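PDB 6Y0R: chitooligosaccharide oxidase from Gibberella zeae, which oxidises the C1 hydroxyl of chitooligosaccharides to the lactone with a bicovalently bound FAD, passing the electrons to molecular oxygen to give hydrogen peroxide. Local coordinates for residues K119-G131 with G217-A229. Residues are numbered along the deposited sequence; the frame is centred on the assembly and turned at random.
With FAD (flavin-adenine dinucleotide), chain B.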
loop_
_atom_site.group_PDB
_atom_site.type_symbol
_atom_site.label_atom_id
_atom_site.label_comp_id
_atom_site.label_asym_id
_atom_site.label_seq_id
_atom_site.Cartn_x
_atom_site.Cartn_y
_atom_site.Cartn_z
ATOM N N LYS A 119 20.140 1.995 6.181
ATOM C CA LYS A 119 21.600 2.078 5.893
ATOM C C LYS A 119 21.833 2.259 4.405
ATOM O O LYS A 119 21.670 1.298 3.629
ATOM C CB LYS A 119 22.301 0.826 6.433
ATOM C CG LYS A 119 22.229 0.649 7.941
ATOM C CD LYS A 119 22.955 -0.602 8.413
ATOM C CE LYS A 119 22.788 -0.859 9.898
ATOM N NZ LYS A 119 23.279 -2.220 10.255
ATOM N N LEU A 120 22.329 3.310 4.027
ATOM C CA LEU A 120 22.658 3.590 2.621
ATOM C C LEU A 120 24.149 3.370 2.427
ATOM O O LEU A 120 24.936 3.992 3.182
ATOM C CB LEU A 120 22.306 5.047 2.329
ATOM C CG LEU A 120 22.603 5.641 0.963
ATOM C CD1 LEU A 120 21.820 4.947 -0.125
ATOM C CD2 LEU A 120 22.518 7.159 0.835
ATOM N N ALA A 121 24.419 2.730 1.364
ATOM C CA ALA A 121 25.813 2.372 0.991
ATOM C C ALA A 121 26.308 3.321 -0.101
ATOM O O ALA A 121 25.489 4.000 -0.765
ATOM C CB ALA A 121 25.860 0.924 0.563
ATOM N N LYS A 122 27.624 3.371 -0.309
ATOM C CA LYS A 122 28.221 4.337 -1.256
ATOM C C LYS A 122 27.787 4.019 -2.690
ATOM O O LYS A 122 27.722 4.950 -3.480
ATOM C CB LYS A 122 29.742 4.370 -1.082
ATOM C CG LYS A 122 30.193 5.162 0.140
ATOM C CD LYS A 122 31.514 5.910 -0.031
ATOM C CE LYS A 122 31.612 7.157 0.829
ATOM N NZ LYS A 122 32.960 7.767 0.742
ATOM N N ASP A 123 27.415 2.778 -3.010
ATOM C CA ASP A 123 27.004 2.431 -4.393
ATOM C C ASP A 123 25.515 2.757 -4.646
ATOM O O ASP A 123 25.046 2.440 -5.743
ATOM C CB ASP A 123 27.338 0.972 -4.702
ATOM C CG ASP A 123 26.590 -0.039 -3.858
ATOM O OD1 ASP A 123 25.765 0.382 -3.044
ATOM O OD2 ASP A 123 26.829 -1.243 -4.051
ATOM N N GLY A 124 24.805 3.367 -3.692
ATOM C CA GLY A 124 23.396 3.777 -3.871
ATOM C C GLY A 124 22.416 2.661 -3.511
ATOM O O GLY A 124 21.188 2.884 -3.527
ATOM N N THR A 125 22.913 1.507 -3.105
ATOM C CA THR A 125 22.050 0.447 -2.509
ATOM C C THR A 125 21.752 0.785 -1.047
ATOM O O THR A 125 22.546 1.462 -0.368
ATOM C CB THR A 125 22.698 -0.933 -2.629
ATOM O OG1 THR A 125 21.735 -1.869 -2.156
ATOM C CG2 THR A 125 23.921 -1.055 -1.767
ATOM N N ALA A 126 20.614 0.349 -0.530
ATOM C CA ALA A 126 20.210 0.616 0.854
ATOM C C ALA A 126 19.651 -0.662 1.468
ATOM O O ALA A 126 18.897 -1.344 0.793
ATOM C CB ALA A 126 19.177 1.711 0.912
ATOM N N LYS A 127 19.985 -0.920 2.718
ATOM C CA LYS A 127 19.421 -2.036 3.489
ATOM C C LYS A 127 18.537 -1.410 4.548
ATOM O O LYS A 127 19.031 -0.578 5.360
ATOM C CB LYS A 127 20.532 -2.864 4.126
ATOM C CG LYS A 127 21.358 -3.590 3.083
ATOM C CD LYS A 127 22.463 -4.441 3.655
ATOM C CE LYS A 127 23.072 -5.307 2.577
ATOM N NZ LYS A 127 24.505 -5.557 2.848
ATOM N N ILE A 128 17.258 -1.773 4.545
ATOM C CA ILE A 128 16.252 -1.141 5.420
ATOM C C ILE A 128 15.471 -2.220 6.154
ATOM O O ILE A 128 15.025 -3.182 5.506
ATOM C CB ILE A 128 15.338 -0.226 4.609
ATOM C CG1 ILE A 128 16.162 0.676 3.683
ATOM C CG2 ILE A 128 14.428 0.526 5.554
ATOM C CD1 ILE A 128 15.322 1.583 2.790
ATOM N N GLN A 129 15.325 -2.038 7.443
ATOM C CA GLN A 129 14.449 -2.889 8.269
ATOM C C GLN A 129 13.009 -2.531 7.956
ATOM O O GLN A 129 12.679 -1.366 7.771
ATOM C CB GLN A 129 14.812 -2.771 9.744
ATOM C CG GLN A 129 16.221 -3.337 10.003
ATOM C CD GLN A 129 16.596 -3.324 11.469
ATOM O OE1 GLN A 129 16.301 -2.390 12.222
ATOM N NE2 GLN A 129 17.139 -4.448 11.934
ATOM N N PRO A 130 12.108 -3.518 7.850
ATOM C CA PRO A 130 10.726 -3.222 7.439
ATOM C C PRO A 130 9.911 -2.412 8.452
ATOM O O PRO A 130 8.926 -1.808 8.062
ATOM C CB PRO A 130 10.085 -4.612 7.286
ATOM C CG PRO A 130 10.932 -5.492 8.190
ATOM C CD PRO A 130 12.351 -4.947 8.077
ATOM N N GLY A 131 10.309 -2.410 9.720
ATOM C CA GLY A 131 9.693 -1.580 10.758
ATOM C C GLY A 131 9.994 -0.081 10.597
ATOM O O GLY A 131 9.365 0.679 11.281
ATOM N N GLY A 217 6.794 -15.977 5.644
ATOM C CA GLY A 217 7.662 -15.753 6.813
ATOM C C GLY A 217 7.778 -14.280 7.143
ATOM O O GLY A 217 7.031 -13.481 6.591
ATOM N N VAL A 218 8.683 -13.939 8.053
ATOM C CA VAL A 218 8.878 -12.530 8.499
ATOM C C VAL A 218 10.027 -11.944 7.689
ATOM O O VAL A 218 11.178 -12.389 7.804
ATOM C CB VAL A 218 9.122 -12.402 10.002
ATOM C CG1 VAL A 218 9.223 -10.919 10.364
ATOM C CG2 VAL A 218 8.084 -13.089 10.872
ATOM N N VAL A 219 9.751 -10.913 6.897
ATOM C CA VAL A 219 10.827 -10.176 6.200
ATOM C C VAL A 219 11.508 -9.351 7.286
ATOM O O VAL A 219 10.805 -8.726 8.085
ATOM C CB VAL A 219 10.288 -9.341 5.025
ATOM C CG1 VAL A 219 11.395 -8.497 4.398
ATOM C CG2 VAL A 219 9.656 -10.268 3.986
ATOM N N VAL A 220 12.838 -9.422 7.398
ATOM C CA VAL A 220 13.547 -8.670 8.488
ATOM C C VAL A 220 14.528 -7.661 7.881
ATOM O O VAL A 220 15.005 -6.826 8.659
ATOM C CB VAL A 220 14.294 -9.613 9.454
ATOM C CG1 VAL A 220 13.324 -10.408 10.282
ATOM C CG2 VAL A 220 15.236 -10.532 8.703
ATOM N N GLU A 221 14.791 -7.723 6.593
ATOM C CA GLU A 221 15.602 -6.734 5.834
ATOM C C GLU A 221 15.160 -6.715 4.377
ATOM O O GLU A 221 14.948 -7.773 3.740
ATOM C CB GLU A 221 17.097 -7.054 5.925
ATOM C CG GLU A 221 17.981 -5.891 5.489
ATOM C CD GLU A 221 19.472 -6.217 5.464
ATOM O OE1 GLU A 221 20.138 -5.925 6.469
ATOM O OE2 GLU A 221 19.961 -6.757 4.427
ATOM N N LEU A 222 15.109 -5.523 3.819
ATOM C CA LEU A 222 14.849 -5.287 2.404
ATOM C C LEU A 222 16.022 -4.502 1.858
ATOM O O LEU A 222 16.434 -3.545 2.532
ATOM C CB LEU A 222 13.562 -4.471 2.239
ATOM C CG LEU A 222 12.314 -5.224 2.685
ATOM C CD1 LEU A 222 11.139 -4.288 2.856
ATOM C CD2 LEU A 222 12.013 -6.298 1.656
ATOM N N GLU A 223 16.501 -4.890 0.691
ATOM C CA GLU A 223 17.585 -4.149 0.015
ATOM C C GLU A 223 17.012 -3.546 -1.253
ATOM O O GLU A 223 16.328 -4.231 -2.004
ATOM C CB GLU A 223 18.774 -5.061 -0.284
ATOM C CG GLU A 223 19.949 -4.287 -0.872
ATOM C CD GLU A 223 21.278 -5.022 -0.878
ATOM O OE1 GLU A 223 21.264 -6.297 -0.884
ATOM O OE2 GLU A 223 22.319 -4.309 -0.864
ATOM N N PHE A 224 17.385 -2.311 -1.553
ATOM C CA PHE A 224 16.901 -1.562 -2.730
ATOM C C PHE A 224 18.055 -0.877 -3.459
ATOM O O PHE A 224 19.035 -0.473 -2.815
ATOM C CB PHE A 224 15.951 -0.433 -2.306
ATOM C CG PHE A 224 14.717 -0.865 -1.552
ATOM C CD1 PHE A 224 14.771 -1.104 -0.191
ATOM C CD2 PHE A 224 13.527 -1.078 -2.247
ATOM C CE1 PHE A 224 13.638 -1.523 0.492
ATOM C CE2 PHE A 224 12.393 -1.503 -1.568
ATOM C CZ PHE A 224 12.452 -1.696 -0.198
ATOM N N GLN A 225 17.864 -0.653 -4.740
ATOM C CA GLN A 225 18.684 0.295 -5.526
ATOM C C GLN A 225 17.971 1.645 -5.457
ATOM O O GLN A 225 16.917 1.815 -6.120
ATOM C CB GLN A 225 18.865 -0.162 -6.970
ATOM C CG GLN A 225 19.710 0.816 -7.788
ATOM C CD GLN A 225 21.065 1.094 -7.166
ATOM O OE1 GLN A 225 21.798 0.167 -6.838
ATOM N NE2 GLN A 225 21.394 2.367 -6.949
ATOM N N THR A 226 18.488 2.566 -4.643
ATOM C CA THR A 226 17.910 3.925 -4.558
ATOM C C THR A 226 18.113 4.684 -5.876
ATOM O O THR A 226 19.006 4.326 -6.675
ATOM C CB THR A 226 18.480 4.727 -3.375
ATOM O OG1 THR A 226 19.817 5.097 -3.739
ATOM C CG2 THR A 226 18.403 3.983 -2.064
ATOM N N PHE A 227 17.368 5.772 -6.046
ATOM C CA PHE A 227 17.600 6.757 -7.126
ATOM C C PHE A 227 17.982 8.090 -6.473
ATOM O O PHE A 227 17.795 8.282 -5.244
ATOM C CB PHE A 227 16.423 6.906 -8.090
ATOM C CG PHE A 227 15.100 7.199 -7.439
ATOM C CD1 PHE A 227 14.695 8.502 -7.178
ATOM C CD2 PHE A 227 14.248 6.155 -7.120
ATOM C CE1 PHE A 227 13.464 8.762 -6.583
ATOM C CE2 PHE A 227 13.030 6.419 -6.506
ATOM C CZ PHE A 227 12.642 7.714 -6.245
ATOM N N ALA A 228 18.620 8.946 -7.239
ATOM C CA ALA A 228 18.966 10.300 -6.751
ATOM C C ALA A 228 17.657 11.045 -6.427
ATOM O O ALA A 228 16.791 11.147 -7.295
ATOM C CB ALA A 228 19.785 11.008 -7.810
ATOM N N ALA A 229 17.549 11.600 -5.233
ATOM C CA ALA A 229 16.382 12.384 -4.765
ATOM C C ALA A 229 16.346 13.659 -5.577
ATOM O O ALA A 229 17.342 14.405 -5.610
ATOM C CB ALA A 229 16.501 12.636 -3.296
HETATM P PA FAD B . 0.944 -3.641 8.614
HETATM O O1A FAD B . -0.456 -3.609 9.075
HETATM O O2A FAD B . 2.046 -3.702 9.594
HETATM O O5B FAD B . 1.164 -4.837 7.586
HETATM C C5B FAD B . 0.444 -4.925 6.356
HETATM C C4B FAD B . 0.492 -6.353 5.845
HETATM O O4B FAD B . 1.866 -6.712 5.548
HETATM C C3B FAD B . 0.014 -7.464 6.802
HETATM O O3B FAD B . -0.459 -8.601 6.068
HETATM C C2B FAD B . 1.295 -7.832 7.537
HETATM O O2B FAD B . 1.268 -9.110 8.177
HETATM C C1B FAD B . 2.295 -7.755 6.415
HETATM N N9A FAD B . 3.659 -7.471 6.834
HETATM C C8A FAD B . 4.108 -6.295 7.375
HETATM N N7A FAD B . 5.404 -6.333 7.662
HETATM C C5A FAD B . 5.806 -7.611 7.291
HETATM C C6A FAD B . 7.050 -8.266 7.350
HETATM N N6A FAD B . 8.148 -7.649 7.794
HETATM N N1A FAD B . 7.123 -9.561 6.932
HETATM C C2A FAD B . 5.980 -10.139 6.513
HETATM N N3A FAD B . 4.758 -9.612 6.389
HETATM C C4A FAD B . 4.730 -8.331 6.803
HETATM N N1 FAD B . -0.461 2.763 0.068
HETATM C C2 FAD B . 0.102 3.161 -1.083
HETATM O O2 FAD B . 0.453 2.302 -1.971
HETATM N N3 FAD B . 0.338 4.489 -1.294
HETATM C C4 FAD B . 0.016 5.480 -0.379
HETATM O O4 FAD B . 0.270 6.671 -0.625
HETATM C C4X FAD B . -0.569 5.086 0.848
HETATM N N5 FAD B . -0.838 6.008 1.775
HETATM C C5X FAD B . -1.279 5.572 3.005
HETATM C C6 FAD B . -1.501 6.523 4.037
HETATM C C7 FAD B . -1.967 6.126 5.280
HETATM C C7M FAD B . -2.230 7.149 6.368
HETATM C C8 FAD B . -2.169 4.711 5.554
HETATM C C8M FAD B . -2.559 4.183 6.920
HETATM C C9 FAD B . -1.984 3.790 4.502
HETATM C C9A FAD B . -1.549 4.199 3.235
HETATM N N10 FAD B . -1.326 3.261 2.212
HETATM C C10 FAD B . -0.791 3.668 0.985
HETATM C "C1'" FAD B . -1.617 1.835 2.394
HETATM C "C2'" FAD B . -0.378 1.070 2.864
HETATM O "O2'" FAD B . 0.527 0.859 1.778
HETATM C "C3'" FAD B . -0.836 -0.251 3.426
HETATM O "O3'" FAD B . -1.712 0.069 4.531
HETATM C "C4'" FAD B . 0.368 -1.083 3.869
HETATM O "O4'" FAD B . 0.085 -2.493 3.815
HETATM C "C5'" FAD B . 0.757 -0.686 5.265
HETATM O "O5'" FAD B . 2.002 -1.299 5.649
HETATM P P FAD B . 2.324 -1.382 7.198
HETATM O O1P FAD B . 3.648 -2.030 7.366
HETATM O O2P FAD B . 2.103 -0.082 7.881
HETATM O O3P FAD B . 1.104 -2.319 7.706
HETATM O O HOH W 1 17.468 -6.588 9.855
#
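A126 exchanges a pair of backbone hydrogen bonds with F224, and I128 with L222, joining strand 125-128 antiparallel to strand 218-228 in the FAD-binding PCMH-type domain. The I128 N to L222 O bond is the straightest of the ladder, at 2.8 Å and 168°. G124 closes the A121-G124 turn with a positive phi (88°) that suits glycine, and its O is gripped twice, by T226 N and, in its carbonyl plane on a lone pair, by T226 OG1 at 2.6 Å. With chi1 at 74°, OG1 sits between the backbone N and the carbonyl carbon; R147 NE also bonds it.

On the polar face, T125 OG1 lies 2.8 Å from E223 OE2 and also near F224 O, and its single proton can serve either. K127 runs alongside E223 and lays its methylenes against the E221 carboxylate, CD to OE2 3.5 Å; its NZ stays 4.5 Å from E223 OE2, too far for a salt bridge, so any attraction is probably diffuse.

The other face is apolar: small A126 meets T226 CG2, while I128 CD1 touches F224 CD1, and L159 of helix 159-165 covers both I128 and F224.

Beyond the ladder, P130, with no N-H to donate, packs its ring on the V219 and V220 carbonyls, CG 3.2 Å from V219 O, and touches the adenine amino group. V219 pairs with that adenine, N to N1A and O from N6A (2.9 Å), consistent with recognition chiefly by backbone polar groups, the valine side chain adding van der Waals contact.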